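NAD-dependent epimerase/dehydratase (Veillonella parvula DSM 2008, PDB 3R6D) probably binds NAD(P) through a Rossmann-type domain and belongs to the NAD-dependent epimerase/dehydratase family, its own substrate and reaction being unassigned. Local coordinates at residues L11-Q16 against I33-R38; T24-T29 against E52-I57; V106-L111 against W122-L127; R153-Y158 against A178-E183. One frame throughout, in Å; residues are numbered along the deposited sequence.

Contact 1 (L11-Q16 against I33-R38); sequences LGAAGQ and ITLYGR
L11 meets Y36 at the end of strand 8-11, where the CD2 methyl of L11 lies 3.7 Å from CB of Y36 and reaches along to the near part of the ring, 4.0 Å from the Y36 atom CD2, meeting it at a slant. The ring is swung away from its own backbone N (chi1 -176°), which leaves the Y36 CB and the root of the ring as the surface the leucine methyl rests on. The second apolar pair is smaller: A13 CB sits 3.8 Å from CB of L35 and 3.9 Å from the L35 methyl CD2, so the loop's methyl leans on the flank of that leucine chain. L40, from helix 40-43, also touches both A13 and L35.

The polar link goes through solvent. One water accepts from G12 N at 2.8 Å and donates to Y36 O at 2.7 Å, joining two backbone groups whose N and O are 4.2 Å apart. Within the loop, G15 N bonds to G12 O at 3.0 Å, closing the type I turn G12-G15. The phenol of Y36 is engaged outside the pair, with the carbonyl of S60.

Here the first strand of a Rossmann fold ends in a glycine-bearing turn, GAAGQ, that resembles the dinucleotide-binding loop of this clan and is probably where the cofactor would lie. With two parallel strands parting at this point, apolar contacts hold the side chains together while the water satisfies the backbone groups that no longer meet directly.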
loop_
_atom_site.group_PDB
_atom_site.type_symbol
_atom_site.label_atom_id
_atom_site.label_comp_id
_atom_site.label_asym_id
_atom_site.label_seq_id
_atom_site.Cartn_x
_atom_site.Cartn_y
_atom_site.Cartn_z
ATOM N N LEU A 11 -6.374 -0.337 5.980
ATOM C CA LEU A 11 -5.585 -0.604 7.172
ATOM C C LEU A 11 -4.348 0.295 7.112
ATOM O O LEU A 11 -3.845 0.611 6.020
ATOM C CB LEU A 11 -5.193 -2.101 7.227
ATOM C CG LEU A 11 -6.349 -3.094 7.021
ATOM C CD1 LEU A 11 -5.819 -4.512 7.134
ATOM C CD2 LEU A 11 -7.458 -2.847 8.047
ATOM N N GLY A 12 -3.832 0.706 8.265
ATOM C CA GLY A 12 -2.779 1.729 8.249
ATOM C C GLY A 12 -3.332 3.062 7.771
ATOM O O GLY A 12 -2.629 3.838 7.130
ATOM N N ALA A 13 -4.588 3.355 8.109
ATOM C CA ALA A 13 -5.300 4.492 7.537
ATOM C C ALA A 13 -4.688 5.842 7.811
ATOM O O ALA A 13 -4.949 6.797 7.073
ATOM C CB ALA A 13 -6.750 4.486 8.010
ATOM N N ALA A 14 -3.915 5.967 8.903
ATOM C CA ALA A 14 -3.317 7.271 9.207
ATOM C C ALA A 14 -2.007 7.560 8.436
ATOM O O ALA A 14 -1.492 8.678 8.481
ATOM C CB ALA A 14 -3.094 7.408 10.709
ATOM N N GLY A 15 -1.484 6.566 7.713
ATOM C CA GLY A 15 -0.276 6.806 6.952
ATOM C C GLY A 15 -0.495 7.791 5.811
ATOM O O GLY A 15 -1.637 8.016 5.376
ATOM N N GLN A 16 0.580 8.415 5.341
ATOM C CA GLN A 16 0.449 9.473 4.352
ATOM C C GLN A 16 -0.152 9.014 3.046
ATOM O O GLN A 16 -1.054 9.676 2.525
ATOM C CB GLN A 16 1.791 10.155 4.100
ATOM C CG GLN A 16 2.286 11.083 5.223
ATOM C CD GLN A 16 3.475 11.910 4.764
ATOM O OE1 GLN A 16 3.323 12.771 3.919
ATOM N NE2 GLN A 16 4.668 11.632 5.297
ATOM N N ILE A 33 -15.833 3.788 2.271
ATOM C CA ILE A 33 -14.512 3.560 2.826
ATOM C C ILE A 33 -14.612 3.286 4.324
ATOM O O ILE A 33 -15.203 4.073 5.076
ATOM C CB ILE A 33 -13.598 4.776 2.583
ATOM C CG1 ILE A 33 -13.532 5.121 1.095
ATOM C CG2 ILE A 33 -12.208 4.539 3.148
ATOM C CD1 ILE A 33 -12.815 6.417 0.722
ATOM N N THR A 34 -13.965 2.215 4.770
ATOM C CA THR A 34 -13.813 1.937 6.192
ATOM C C THR A 34 -12.357 2.107 6.565
ATOM O O THR A 34 -11.479 1.535 5.895
ATOM C CB THR A 34 -14.298 0.525 6.500
ATOM O OG1 THR A 34 -15.685 0.451 6.179
ATOM C CG2 THR A 34 -14.101 0.149 7.938
ATOM N N LEU A 35 -12.109 2.913 7.587
ATOM C CA LEU A 35 -10.764 3.164 8.102
ATOM C C LEU A 35 -10.598 2.445 9.440
ATOM O O LEU A 35 -11.428 2.651 10.336
ATOM C CB LEU A 35 -10.539 4.670 8.308
ATOM C CG LEU A 35 -10.786 5.527 7.064
ATOM C CD1 LEU A 35 -10.536 7.015 7.401
ATOM C CD2 LEU A 35 -9.927 5.121 5.874
ATOM N N TYR A 36 -9.564 1.593 9.578
ATOM C CA TYR A 36 -9.326 0.848 10.820
ATOM C C TYR A 36 -8.078 1.355 11.479
ATOM O O TYR A 36 -7.033 1.489 10.812
ATOM C CB TYR A 36 -9.112 -0.612 10.470
ATOM C CG TYR A 36 -8.949 -1.515 11.681
ATOM C CD1 TYR A 36 -10.028 -1.759 12.530
ATOM C CD2 TYR A 36 -7.727 -2.123 11.981
ATOM C CE1 TYR A 36 -9.902 -2.618 13.643
ATOM C CE2 TYR A 36 -7.594 -2.971 13.101
ATOM C CZ TYR A 36 -8.687 -3.202 13.926
ATOM O OH TYR A 36 -8.613 -4.056 15.009
ATOM N N GLY A 37 -8.138 1.622 12.784
ATOM C CA GLY A 37 -6.913 2.030 13.486
ATOM C C GLY A 37 -7.208 2.693 14.808
ATOM O O GLY A 37 -8.327 2.603 15.341
ATOM N N ARG A 38 -6.170 3.349 15.328
ATOM C CA ARG A 38 -6.146 3.895 16.687
ATOM C C ARG A 38 -6.282 5.409 16.602
ATOM O O ARG A 38 -5.531 6.049 15.856
ATOM C CB ARG A 38 -4.838 3.485 17.342
ATOM C CG ARG A 38 -4.667 4.052 18.736
ATOM C CD ARG A 38 -3.245 3.843 19.252
ATOM N NE ARG A 38 -2.270 4.680 18.537
ATOM C CZ ARG A 38 -1.367 4.250 17.662
ATOM N NH1 ARG A 38 -1.283 2.958 17.305
ATOM N NH2 ARG A 38 -0.548 5.137 17.116
HETATM O O HOH W 1 -5.007 -0.355 10.627
#

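Contact 2 (T24-T29 against E52-I57); sequences TLLTYT and ERVTVI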
loop_
_atom_site.group_PDB
_atom_site.type_symbol
_atom_site.label_atom_id
_atom_site.label_comp_id
_atom_site.label_asym_id
_atom_site.label_seq_id
_atom_site.Cartn_x
_atom_site.Cartn_y
_atom_site.Cartn_z
ATOM N N THR A 24 -8.484 10.853 -2.480
ATOM C CA THR A 24 -8.760 10.679 -3.911
ATOM C C THR A 24 -9.973 9.808 -4.148
ATOM O O THR A 24 -10.707 10.041 -5.108
ATOM C CB THR A 24 -7.564 10.123 -4.729
ATOM O OG1 THR A 24 -7.555 8.680 -4.741
ATOM C CG2 THR A 24 -6.296 10.661 -4.237
ATOM N N LEU A 25 -10.165 8.785 -3.318
ATOM C CA LEU A 25 -11.337 7.934 -3.501
ATOM C C LEU A 25 -12.620 8.695 -3.156
ATOM O O LEU A 25 -13.656 8.449 -3.762
ATOM C CB LEU A 25 -11.198 6.634 -2.721
ATOM C CG LEU A 25 -10.040 5.710 -3.153
ATOM C CD1 LEU A 25 -9.998 4.480 -2.253
ATOM C CD2 LEU A 25 -10.110 5.315 -4.627
ATOM N N LEU A 26 -12.571 9.581 -2.172
ATOM C CA LEU A 26 -13.758 10.367 -1.892
ATOM C C LEU A 26 -14.061 11.329 -3.033
ATOM O O LEU A 26 -15.227 11.475 -3.406
ATOM C CB LEU A 26 -13.594 11.134 -0.573
ATOM C CG LEU A 26 -13.559 10.250 0.689
ATOM C CD1 LEU A 26 -13.154 11.064 1.888
ATOM C CD2 LEU A 26 -14.934 9.569 0.876
ATOM N N THR A 27 -13.037 11.996 -3.561
ATOM C CA THR A 27 -13.245 13.020 -4.587
ATOM C C THR A 27 -13.635 12.410 -5.934
ATOM O O THR A 27 -14.514 12.950 -6.635
ATOM C CB THR A 27 -11.991 13.874 -4.739
ATOM O OG1 THR A 27 -11.764 14.525 -3.483
ATOM C CG2 THR A 27 -12.168 14.943 -5.818
ATOM N N TYR A 28 -13.031 11.276 -6.298
ATOM C CA TYR A 28 -13.047 10.808 -7.666
ATOM C C TYR A 28 -13.769 9.478 -7.854
ATOM O O TYR A 28 -13.775 8.969 -8.977
ATOM C CB TYR A 28 -11.606 10.689 -8.254
ATOM C CG TYR A 28 -10.940 12.047 -8.337
ATOM C CD1 TYR A 28 -11.394 13.024 -9.253
ATOM C CD2 TYR A 28 -9.904 12.385 -7.482
ATOM C CE1 TYR A 28 -10.806 14.274 -9.310
ATOM C CE2 TYR A 28 -9.274 13.637 -7.569
ATOM C CZ TYR A 28 -9.750 14.575 -8.476
ATOM O OH TYR A 28 -9.158 15.836 -8.548
ATOM N N THR A 29 -14.341 8.919 -6.782
ATOM C CA THR A 29 -15.161 7.709 -6.900
ATOM C C THR A 29 -16.377 7.791 -5.981
ATOM O O THR A 29 -16.480 8.702 -5.159
ATOM C CB THR A 29 -14.352 6.419 -6.511
ATOM O OG1 THR A 29 -14.337 6.257 -5.092
ATOM C CG2 THR A 29 -12.946 6.394 -7.074
ATOM N N GLU A 52 -19.581 11.516 4.725
ATOM C CA GLU A 52 -20.613 10.462 4.880
ATOM C C GLU A 52 -20.184 9.063 4.377
ATOM O O GLU A 52 -20.758 8.037 4.817
ATOM C CB GLU A 52 -21.922 10.869 4.199
ATOM C CG GLU A 52 -21.807 11.054 2.717
ATOM C CD GLU A 52 -23.121 11.432 2.050
ATOM O OE1 GLU A 52 -24.159 11.594 2.755
ATOM O OE2 GLU A 52 -23.117 11.559 0.803
ATOM N N ARG A 53 -19.228 9.013 3.453
ATOM C CA ARG A 53 -18.789 7.718 2.928
ATOM C C ARG A 53 -17.614 7.119 3.702
ATOM O O ARG A 53 -17.058 6.098 3.292
ATOM C CB ARG A 53 -18.513 7.807 1.428
ATOM C CG ARG A 53 -19.800 7.704 0.608
ATOM C CD ARG A 53 -19.532 7.682 -0.894
ATOM N NE ARG A 53 -19.059 8.966 -1.433
ATOM C CZ ARG A 53 -17.904 9.220 -2.057
ATOM N NH1 ARG A 53 -16.944 8.284 -2.229
ATOM N NH2 ARG A 53 -17.697 10.454 -2.509
ATOM N N VAL A 54 -17.252 7.691 4.848
ATOM C CA VAL A 54 -16.168 7.209 5.686
ATOM C C VAL A 54 -16.714 6.686 7.013
ATOM O O VAL A 54 -17.479 7.384 7.684
ATOM C CB VAL A 54 -15.142 8.333 5.964
ATOM C CG1 VAL A 54 -14.062 7.880 6.924
ATOM C CG2 VAL A 54 -14.516 8.788 4.631
ATOM N N THR A 55 -16.314 5.467 7.368
ATOM C CA THR A 55 -16.643 4.834 8.624
ATOM C C THR A 55 -15.335 4.531 9.325
ATOM O O THR A 55 -14.441 3.969 8.697
ATOM C CB THR A 55 -17.407 3.529 8.373
ATOM O OG1 THR A 55 -18.599 3.823 7.631
ATOM C CG2 THR A 55 -17.755 2.838 9.677
ATOM N N VAL A 56 -15.216 4.880 10.603
ATOM C CA VAL A 56 -14.032 4.558 11.431
ATOM C C VAL A 56 -14.337 3.393 12.355
ATOM O O VAL A 56 -15.392 3.415 13.034
ATOM C CB VAL A 56 -13.604 5.762 12.325
ATOM C CG1 VAL A 56 -12.512 5.354 13.363
ATOM C CG2 VAL A 56 -13.130 6.910 11.452
ATOM N N ILE A 57 -13.426 2.417 12.430
ATOM C CA ILE A 57 -13.517 1.315 13.382
ATOM C C ILE A 57 -12.231 1.274 14.190
ATOM O O ILE A 57 -11.133 1.221 13.624
ATOM C CB ILE A 57 -13.780 -0.036 12.684
ATOM C CG1 ILE A 57 -15.125 0.032 11.922
ATOM C CG2 ILE A 57 -13.700 -1.201 13.703
ATOM C CD1 ILE A 57 -15.466 -1.167 11.105
#
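Helix 22-28, the first helix of the Rossmann fold, ends against the start of strand 54-58, and R53 reaches across to L26 in its last turn and T29 just past it. The NH2 of R53 donates to L26 O at 2.8 Å, a fairly straight bond (162°) that lies in the carbonyl plane on a lone pair and close to the guanidinium's own plane. T29 O is also near, 3.0 Å from R53 NH1. The side chain bends at chi3 (-70°), which turns the guanidinium back toward the carbonyls of the helix end, while the L26 methyl CD2 sits over one guanidinium face, 3.9 Å from NH1 of R53.

Carbonyls at the C-terminal end of a helix lack the next turn's N-H donors, and an arginine from the loop leading into strand 54-58 of the parallel sheet suits them. M31 O takes a further bond from R53 NH1, so the guanidinium grips the chain on both sides of the helix end. With alanine in place of R53, L26 O and M31 O would probably each lose a donor, and the helix end would be less firmly held. Next to the arginine, L26 CD1 touches V54 CG2 at 3.8 Å, the two side chains crossing at about a right angle. The T29 hydroxyl OG1 donates to L25 O at 2.7 Å.

Contact 3 (V106-L111 against W122-L127); sequences VSMAGL and WTFDNL
M108, a selenomethionine, and L127 reach toward each other tip to tip, the M108 methyl CE coming 3.6 Å from L127 CD1. The conformation of M108 makes this possible. Its CG stands in the crowded position between backbone N and carbonyl carbon (chi1 58°), the chain then runs straight through chi2, and a bend at chi3 (-73°) turns CE toward L127, T123 and F124. That one methyl therefore has three neighbours: besides L127 it lies 4.0 Å from CG2 of T123 and 4.0 Å from CE1 of the F124 ring, which it meets at a slant.

F124 presents its rim to the loop. The carbonyl O of G110 lies in the plane of the ring, 3.6 Å from F124 CZ, against the positively polarised ring hydrogens. At the same edge comes L111 CD2, 4.2 Å from F124 CZ. G110 has phi 111°, backbone angles at which a CB would be jammed against the carbonyl O of A109, so the absence of a side chain suits the turn of the loop here.

T123 has its CG2 methyl anti to the backbone N, facing M108, whereas its hydroxyl bonds back to L119 O. V132 of helix 129-144 touches both L111 and F124. The contact lies in the beta-alpha-beta connection from strand 102-108 to the parallel strand 148-158 of the Rossmann-like sheet: helix 117-125 packs on the loop at the C-terminal end of the first strand, and helix 129-144 follows before the chain enters the second.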
loop_
_atom_site.group_PDB
_atom_site.type_symbol
_atom_site.label_atom_id
_atom_site.label_comp_id
_atom_site.label_asym_id
_atom_site.label_seq_id
_atom_site.Cartn_x
_atom_site.Cartn_y
_atom_site.Cartn_z
ATOM N N VAL A 106 1.446 -2.091 0.501
ATOM C CA VAL A 106 2.639 -1.333 0.250
ATOM C C VAL A 106 3.847 -1.930 0.939
ATOM O O VAL A 106 3.841 -2.087 2.161
ATOM C CB VAL A 106 2.414 0.113 0.704
ATOM C CG1 VAL A 106 3.716 0.840 0.809
ATOM C CG2 VAL A 106 1.459 0.811 -0.289
ATOM N N SER A 107 4.892 -2.200 0.157
ATOM C CA SER A 107 6.161 -2.693 0.662
ATOM C C SER A 107 7.280 -1.852 0.096
ATOM O O SER A 107 7.050 -0.818 -0.531
ATOM C CB SER A 107 6.263 -4.172 0.285
ATOM O OG SER A 107 7.400 -4.785 0.822
HETATM N N MSE A 108 8.509 -2.242 0.375
HETATM C CA MSE A 108 9.670 -1.465 -0.061
HETATM C C MSE A 108 10.328 -2.141 -1.263
HETATM O O MSE A 108 10.475 -3.376 -1.332
HETATM C CB MSE A 108 10.679 -1.270 1.079
HETATM C CG MSE A 108 11.202 -2.540 1.669
HETATM SE SE MSE A 108 12.629 -2.212 2.994
HETATM C CE MSE A 108 14.023 -1.721 1.740
ATOM N N ALA A 109 10.778 -1.316 -2.193
ATOM C CA ALA A 109 11.684 -1.776 -3.234
ATOM C C ALA A 109 13.065 -2.100 -2.630
ATOM O O ALA A 109 13.480 -1.486 -1.639
ATOM C CB ALA A 109 11.823 -0.703 -4.295
ATOM N N GLY A 110 13.748 -3.055 -3.246
ATOM C CA GLY A 110 15.111 -3.415 -2.897
ATOM C C GLY A 110 15.279 -4.770 -2.261
ATOM O O GLY A 110 16.428 -5.214 -2.101
ATOM N N LEU A 111 14.169 -5.443 -1.927
ATOM C CA LEU A 111 14.190 -6.790 -1.282
ATOM C C LEU A 111 14.141 -7.992 -2.268
ATOM O O LEU A 111 14.127 -9.157 -1.839
ATOM C CB LEU A 111 13.055 -6.913 -0.279
ATOM C CG LEU A 111 12.896 -5.854 0.788
ATOM C CD1 LEU A 111 11.702 -6.247 1.656
ATOM C CD2 LEU A 111 14.215 -5.698 1.586
ATOM N N TRP A 122 22.891 2.608 -0.671
ATOM C CA TRP A 122 22.350 3.794 -0.008
ATOM C C TRP A 122 21.079 3.427 0.755
ATOM O O TRP A 122 20.869 3.857 1.896
ATOM C CB TRP A 122 22.076 4.909 -1.016
ATOM C CG TRP A 122 21.773 6.212 -0.317
ATOM C CD1 TRP A 122 22.690 7.190 0.044
ATOM C CD2 TRP A 122 20.495 6.677 0.117
ATOM N NE1 TRP A 122 22.047 8.218 0.656
ATOM C CE2 TRP A 122 20.705 7.940 0.739
ATOM C CE3 TRP A 122 19.196 6.150 0.065
ATOM C CZ2 TRP A 122 19.656 8.686 1.316
ATOM C CZ3 TRP A 122 18.135 6.909 0.631
ATOM C CH2 TRP A 122 18.383 8.162 1.245
ATOM N N THR A 123 20.213 2.631 0.126
ATOM C CA THR A 123 18.963 2.239 0.744
ATOM C C THR A 123 19.200 1.553 2.094
ATOM O O THR A 123 18.626 1.942 3.115
ATOM C CB THR A 123 18.154 1.348 -0.220
ATOM O OG1 THR A 123 17.750 2.155 -1.317
ATOM C CG2 THR A 123 16.922 0.732 0.443
ATOM N N PHE A 124 20.085 0.547 2.105
ATOM C CA PHE A 124 20.328 -0.185 3.350
ATOM C C PHE A 124 21.150 0.596 4.376
ATOM O O PHE A 124 20.995 0.381 5.574
ATOM C CB PHE A 124 20.869 -1.586 3.045
ATOM C CG PHE A 124 19.866 -2.415 2.301
ATOM C CD1 PHE A 124 18.604 -2.659 2.865
ATOM C CD2 PHE A 124 20.139 -2.927 1.063
ATOM C CE1 PHE A 124 17.636 -3.392 2.202
ATOM C CE2 PHE A 124 19.164 -3.659 0.364
ATOM C CZ PHE A 124 17.915 -3.902 0.932
ATOM N N ASP A 125 21.954 1.543 3.911
ATOM C CA ASP A 125 22.659 2.459 4.800
ATOM C C ASP A 125 21.684 3.369 5.537
ATOM O O ASP A 125 22.026 3.950 6.561
ATOM C CB ASP A 125 23.629 3.341 4.010
ATOM C CG ASP A 125 24.895 2.614 3.545
ATOM O OD1 ASP A 125 25.143 1.431 3.904
ATOM O OD2 ASP A 125 25.668 3.256 2.790
ATOM N N ASN A 126 20.468 3.511 5.015
ATOM C CA ASN A 126 19.504 4.487 5.527
ATOM C C ASN A 126 18.234 3.880 6.103
ATOM O O ASN A 126 17.225 4.573 6.278
ATOM C CB ASN A 126 19.191 5.526 4.428
ATOM C CG ASN A 126 20.316 6.534 4.298
ATOM O OD1 ASN A 126 20.350 7.531 5.026
ATOM N ND2 ASN A 126 21.271 6.249 3.431
ATOM N N LEU A 127 18.299 2.595 6.430
ATOM C CA LEU A 127 17.201 1.917 7.109
ATOM C C LEU A 127 17.772 1.014 8.176
ATOM O O LEU A 127 18.817 0.380 7.978
ATOM C CB LEU A 127 16.439 1.034 6.118
ATOM C CG LEU A 127 15.647 1.786 5.042
ATOM C CD1 LEU A 127 15.164 0.808 3.997
ATOM C CD2 LEU A 127 14.459 2.567 5.630
#

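Contact 4 (R153-Y158 against A178-E183); sequences RLTWLY and AQVSRE
W156 O accepts from V180 N at 3.0 Å, and Y158 O accepts from R182 N at 2.8 Å. Between them the bond from Y158 N to V180 O is weak, 3.3 Å long. CA-H groups assist: L157 CA lies 3.3 Å from V180 O.

These bonds join strand 148-158 to the parallel strand 179-181, which runs straight into helix 182-193. S181 is that helix's N-cap, its hydroxyl bonding A184 N and the carbonyl of the methylated lysine at position 163. With CG between backbone N and carbonyl carbon (chi1 70°), the ring of Y158 lies with one face over S181 CA; E210 takes the bond of its OH and also one from the NE2 of Q179, whose OE1 accepts from S219 N. T155 OG1 is satisfied by D177 O, and W156 NE1 by the hydroxyl of T123.

On the other face, L157 CB sits over the centre of the R182 guanidinium, 3.8 Å from CZ, and L157 CD2 meets V180 CG1 at 3.8 Å. R182 NH1 is bonded to OD1 of N159. A methionine at R182 would probably leave N159 without that donor and L157 without its flat cover.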
loop_
_atom_site.group_PDB
_atom_site.type_symbol
_atom_site.label_atom_id
_atom_site.label_comp_id
_atom_site.label_asym_id
_atom_site.label_seq_id
_atom_site.Cartn_x
_atom_site.Cartn_y
_atom_site.Cartn_z
ATOM N N ARG A 153 5.935 -2.381 -4.601
ATOM C CA ARG A 153 7.288 -2.146 -4.111
ATOM C C ARG A 153 7.681 -0.699 -4.366
ATOM O O ARG A 153 7.949 -0.331 -5.509
ATOM C CB ARG A 153 8.291 -3.094 -4.777
ATOM C CG ARG A 153 8.103 -4.554 -4.392
ATOM C CD ARG A 153 8.988 -5.475 -5.199
ATOM N NE ARG A 153 8.481 -5.685 -6.547
ATOM C CZ ARG A 153 9.127 -5.380 -7.676
ATOM N NH1 ARG A 153 10.267 -4.669 -7.653
ATOM N NH2 ARG A 153 8.602 -5.741 -8.852
ATOM N N LEU A 154 7.657 0.128 -3.317
ATOM C CA LEU A 154 7.887 1.565 -3.501
ATOM C C LEU A 154 9.329 1.900 -3.292
ATOM O O LEU A 154 9.946 1.439 -2.326
ATOM C CB LEU A 154 7.031 2.386 -2.540
ATOM C CG LEU A 154 5.522 2.064 -2.546
ATOM C CD1 LEU A 154 4.777 3.077 -1.701
ATOM C CD2 LEU A 154 4.956 2.053 -3.982
ATOM N N THR A 155 9.864 2.753 -4.181
ATOM C CA THR A 155 11.160 3.378 -3.967
ATOM C C THR A 155 10.982 4.575 -2.990
ATOM O O THR A 155 9.942 4.670 -2.345
ATOM C CB THR A 155 11.819 3.678 -5.295
ATOM O OG1 THR A 155 13.157 4.147 -5.044
ATOM C CG2 THR A 155 11.035 4.695 -6.140
ATOM N N TRP A 156 12.010 5.411 -2.840
ATOM C CA TRP A 156 12.013 6.401 -1.753
ATOM C C TRP A 156 10.971 7.491 -1.973
ATOM O O TRP A 156 10.910 8.069 -3.052
ATOM C CB TRP A 156 13.425 7.004 -1.659
ATOM C CG TRP A 156 14.386 6.022 -1.004
ATOM C CD1 TRP A 156 15.165 5.070 -1.621
ATOM C CD2 TRP A 156 14.564 5.843 0.394
ATOM N NE1 TRP A 156 15.841 4.329 -0.681
ATOM C CE2 TRP A 156 15.479 4.779 0.570
ATOM C CE3 TRP A 156 14.039 6.491 1.525
ATOM C CZ2 TRP A 156 15.899 4.361 1.847
ATOM C CZ3 TRP A 156 14.463 6.084 2.793
ATOM C CH2 TRP A 156 15.395 5.034 2.948
ATOM N N LEU A 157 10.178 7.765 -0.946
ATOM C CA LEU A 157 8.995 8.615 -1.100
ATOM C C LEU A 157 9.248 10.084 -0.785
ATOM O O LEU A 157 10.072 10.431 0.049
ATOM C CB LEU A 157 7.880 8.141 -0.182
ATOM C CG LEU A 157 7.351 6.749 -0.492
ATOM C CD1 LEU A 157 6.437 6.237 0.641
ATOM C CD2 LEU A 157 6.566 6.761 -1.825
ATOM N N TYR A 158 8.496 10.955 -1.446
ATOM C CA TYR A 158 8.468 12.361 -1.110
ATOM C C TYR A 158 7.090 12.892 -1.539
ATOM O O TYR A 158 6.317 12.177 -2.187
ATOM C CB TYR A 158 9.652 13.096 -1.764
ATOM C CG TYR A 158 9.581 13.250 -3.274
ATOM C CD1 TYR A 158 9.300 14.490 -3.844
ATOM C CD2 TYR A 158 9.783 12.161 -4.132
ATOM C CE1 TYR A 158 9.242 14.656 -5.214
ATOM C CE2 TYR A 158 9.724 12.314 -5.519
ATOM C CZ TYR A 158 9.473 13.576 -6.059
ATOM O OH TYR A 158 9.437 13.748 -7.435
ATOM N N ALA A 178 15.151 6.109 -8.217
ATOM C CA ALA A 178 15.570 6.369 -6.850
ATOM C C ALA A 178 14.489 7.022 -6.012
ATOM O O ALA A 178 14.668 7.162 -4.791
ATOM C CB ALA A 178 16.826 7.226 -6.830
ATOM N N GLN A 179 13.362 7.416 -6.632
ATOM C CA GLN A 179 12.323 8.117 -5.885
ATOM C C GLN A 179 10.996 8.008 -6.587
ATOM O O GLN A 179 10.936 7.678 -7.779
ATOM C CB GLN A 179 12.679 9.596 -5.710
ATOM C CG GLN A 179 12.704 10.324 -7.057
ATOM C CD GLN A 179 13.327 11.688 -6.969
ATOM O OE1 GLN A 179 14.232 11.910 -6.162
ATOM N NE2 GLN A 179 12.836 12.632 -7.777
ATOM N N VAL A 180 9.931 8.319 -5.847
ATOM C CA VAL A 180 8.593 8.429 -6.416
ATOM C C VAL A 180 7.774 9.265 -5.420
ATOM O O VAL A 180 7.960 9.172 -4.206
ATOM C CB VAL A 180 7.967 7.028 -6.686
ATOM C CG1 VAL A 180 7.683 6.299 -5.387
ATOM C CG2 VAL A 180 6.683 7.150 -7.511
ATOM N N SER A 181 6.874 10.087 -5.940
ATOM C CA SER A 181 6.031 10.886 -5.052
ATOM C C SER A 181 4.869 10.064 -4.495
ATOM O O SER A 181 4.374 9.117 -5.128
ATOM C CB SER A 181 5.501 12.145 -5.725
ATOM O OG SER A 181 4.435 11.813 -6.588
ATOM N N ARG A 182 4.399 10.453 -3.315
ATOM C CA ARG A 182 3.213 9.802 -2.760
ATOM C C ARG A 182 2.000 10.033 -3.671
ATOM O O ARG A 182 1.147 9.153 -3.820
ATOM C CB ARG A 182 2.935 10.261 -1.317
ATOM C CG ARG A 182 4.024 9.802 -0.337
ATOM C CD ARG A 182 3.651 10.029 1.094
ATOM N NE ARG A 182 4.669 9.536 2.012
ATOM C CZ ARG A 182 5.803 10.176 2.290
ATOM N NH1 ARG A 182 6.071 11.342 1.718
ATOM N NH2 ARG A 182 6.684 9.627 3.138
ATOM N N GLU A 183 1.935 11.209 -4.296
ATOM C CA GLU A 183 0.841 11.495 -5.228
ATOM C C GLU A 183 0.835 10.570 -6.446
ATOM O O GLU A 183 -0.247 10.106 -6.868
ATOM C CB GLU A 183 0.882 12.976 -5.625
ATOM C CG GLU A 183 0.560 13.966 -4.501
ATOM C CD GLU A 183 1.772 14.448 -3.709
ATOM O OE1 GLU A 183 2.867 13.817 -3.762
ATOM O OE2 GLU A 183 1.623 15.480 -3.006
#

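All four contacts reach one mixed sheet with a Rossmann-type parallel core. Contacts 1 and 2 have centres 11 Å apart and meet on neighbouring strands: L35 N lies 2.8 Å from T55 O, a probable hydrogen bond. Contacts 3 and 4 are likewise 11 Å apart, joined by A109 N to L154 O at 2.9 Å, also a probable hydrogen bond. Contacts 1 and 4, centres 20 Å apart, touch where Q16 NE2 packs 3.5 Å from R182 CZ. Through Q16, then, the glycine-bearing turn, where a dinucleotide would probably bind, borders contact 4. Contacts 2 and 3 lie farthest apart, centres 31 Å, on opposite sides of the chain's centre.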